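Local structure of transcriptional regulator (Streptococcus thermophilus LMD-9, 5JUF) at residues M1-S6 against E44-L49. The protein is a competence regulator of the RNPP family, a transcriptional activator that probably binds DNA through its helix-turn-helix domain and senses a signalling peptide through its tetratricopeptide repeats. Sequence-based numbering, arbitrary orientation.
Sequences MNLKDS and ESLPSL
Lys4 NZ is held by a water, by Phe112 O and by a cation-pi contact with the Phe112 ring; it donates to the water at 2.9 Å, and that water in turn donates to Glu44 O at 2.6 Å. The chain beyond CG is extended (chi2 173°, chi3 -177°), which lays its methylenes against the backbone of 44-46 and takes NZ to its water. On the way, they cross the Leu46 side chain at about a right angle, with Lys4 CG 3.8 Å from Leu46 CB. No direct hydrogen bond joins the segments; a second water closes the gap between the backbones, donating to Lys4 O and to Ser45 O, each at 2.8 Å. The loop 44-49, which links helices 34-41 and 49-59, belongs to the helix-turn-helix region that in this RNPP regulator probably binds DNA, and the first turn of helix 3-17 packs against it. Leu46 CD1 touches Leu3 CG at 3.8 Å as well as Lys4 CG, while the Leu46 side chain also meets Ile7, one turn after Leu3 on helix 3-17. A capping box starts the helix: Asp5 N donates to Asn2 OD1 (2.9 Å), nearly in line with the C=O at 169°, and Asn2 N reaches Asp5 OD2 from above the carboxylate plane.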
loop_
_atom_site.group_PDB
_atom_site.type_symbol
_atom_site.label_atom_id
_atom_site.label_comp_id
_atom_site.label_asym_id
_atom_site.label_seq_id
_atom_site.Cartn_x
_atom_site.Cartn_y
_atom_site.Cartn_z
ATOM N N MET A 1 28.821 4.322 -14.444
ATOM C CA MET A 1 28.631 3.188 -13.548
ATOM C C MET A 1 28.297 3.695 -12.157
ATOM O O MET A 1 28.973 4.571 -11.634
ATOM C CB MET A 1 29.882 2.306 -13.513
ATOM C CG MET A 1 29.732 1.016 -12.712
ATOM S SD MET A 1 31.113 -0.104 -13.011
ATOM C CE MET A 1 30.562 -1.606 -12.207
ATOM N N ASN A 2 27.252 3.151 -11.554
ATOM C CA ASN A 2 26.840 3.563 -10.221
ATOM C C ASN A 2 26.794 2.341 -9.292
ATOM O O ASN A 2 27.266 1.246 -9.629
ATOM C CB ASN A 2 25.497 4.302 -10.287
ATOM C CG ASN A 2 24.388 3.471 -10.939
ATOM O OD1 ASN A 2 24.371 2.241 -10.848
ATOM N ND2 ASN A 2 23.447 4.153 -11.597
ATOM N N LEU A 3 26.211 2.549 -8.111
ATOM C CA LEU A 3 26.077 1.474 -7.134
ATOM C C LEU A 3 25.287 0.301 -7.705
ATOM O O LEU A 3 25.675 -0.863 -7.541
ATOM C CB LEU A 3 25.402 2.023 -5.877
ATOM C CG LEU A 3 25.155 1.111 -4.685
ATOM C CD1 LEU A 3 26.466 0.571 -4.193
ATOM C CD2 LEU A 3 24.444 1.894 -3.588
ATOM N N LYS A 4 24.172 0.594 -8.378
ATOM C CA LYS A 4 23.332 -0.463 -8.930
ATOM C C LYS A 4 24.106 -1.311 -9.939
ATOM O O LYS A 4 24.045 -2.545 -9.895
ATOM C CB LYS A 4 22.071 0.166 -9.543
ATOM C CG LYS A 4 21.158 0.802 -8.483
ATOM C CD LYS A 4 19.975 1.591 -9.044
ATOM C CE LYS A 4 19.164 2.247 -7.898
ATOM N NZ LYS A 4 18.193 3.302 -8.389
ATOM N N ASP A 5 24.882 -0.664 -10.821
ATOM C CA ASP A 5 25.673 -1.391 -11.814
ATOM C C ASP A 5 26.719 -2.291 -11.162
ATOM O O ASP A 5 26.973 -3.402 -11.634
ATOM C CB ASP A 5 26.389 -0.414 -12.756
ATOM C CG ASP A 5 25.440 0.459 -13.554
ATOM O OD1 ASP A 5 24.326 0.014 -13.880
ATOM O OD2 ASP A 5 25.830 1.601 -13.874
ATOM N N SER A 6 27.383 -1.801 -10.109
ATOM C CA SER A 6 28.512 -2.531 -9.533
ATOM C C SER A 6 28.045 -3.812 -8.850
ATOM O O SER A 6 28.597 -4.897 -9.077
ATOM C CB SER A 6 29.251 -1.621 -8.544
ATOM O OG SER A 6 30.324 -2.300 -7.924
ATOM N N GLU A 44 19.623 -1.787 -13.280
ATOM C CA GLU A 44 18.438 -0.931 -13.295
ATOM C C GLU A 44 17.813 -0.792 -11.916
ATOM O O GLU A 44 17.198 0.239 -11.613
ATOM C CB GLU A 44 17.411 -1.488 -14.278
ATOM C CG GLU A 44 17.965 -1.570 -15.675
ATOM C CD GLU A 44 17.006 -2.219 -16.643
ATOM O OE1 GLU A 44 17.407 -2.423 -17.813
ATOM O OE2 GLU A 44 15.860 -2.518 -16.236
ATOM N N SER A 45 17.952 -1.809 -11.078
ATOM C CA SER A 45 17.394 -1.803 -9.738
ATOM C C SER A 45 18.481 -2.182 -8.745
ATOM O O SER A 45 19.380 -2.975 -9.045
ATOM C CB SER A 45 16.200 -2.778 -9.596
ATOM O OG SER A 45 15.033 -2.290 -10.282
ATOM N N LEU A 46 18.389 -1.605 -7.585
ATOM C CA LEU A 46 19.204 -2.006 -6.454
ATOM C C LEU A 46 18.470 -3.075 -5.665
ATOM O O LEU A 46 17.241 -3.003 -5.524
ATOM C CB LEU A 46 19.470 -0.818 -5.548
ATOM C CG LEU A 46 20.582 -0.888 -4.511
ATOM C CD1 LEU A 46 21.931 -0.872 -5.209
ATOM C CD2 LEU A 46 20.434 0.297 -3.594
ATOM N N PRO A 47 19.197 -4.063 -5.140
ATOM C CA PRO A 47 18.559 -5.058 -4.275
ATOM C C PRO A 47 18.337 -4.504 -2.879
ATOM O O PRO A 47 19.191 -3.808 -2.327
ATOM C CB PRO A 47 19.573 -6.209 -4.253
ATOM C CG PRO A 47 20.887 -5.557 -4.516
ATOM C CD PRO A 47 20.623 -4.356 -5.378
ATOM N N SER A 48 17.174 -4.818 -2.316
ATOM C CA SER A 48 16.954 -4.555 -0.905
ATOM C C SER A 48 17.814 -5.501 -0.074
ATOM O O SER A 48 18.350 -6.493 -0.574
ATOM C CB SER A 48 15.485 -4.742 -0.546
ATOM O OG SER A 48 15.092 -6.083 -0.814
ATOM N N LEU A 49 17.956 -5.167 1.215
ATOM C CA LEU A 49 18.610 -6.072 2.153
ATOM C C LEU A 49 18.056 -7.487 2.046
ATOM O O LEU A 49 18.815 -8.460 2.046
ATOM C CB LEU A 49 18.434 -5.559 3.587
ATOM C CG LEU A 49 19.564 -4.684 4.110
ATOM C CD1 LEU A 49 19.311 -4.271 5.570
ATOM C CD2 LEU A 49 20.863 -5.456 3.972
HETATM O O HOH W 1 21.996 -3.616 -8.309
HETATM O O HOH W 2 16.240 1.812 -9.839
#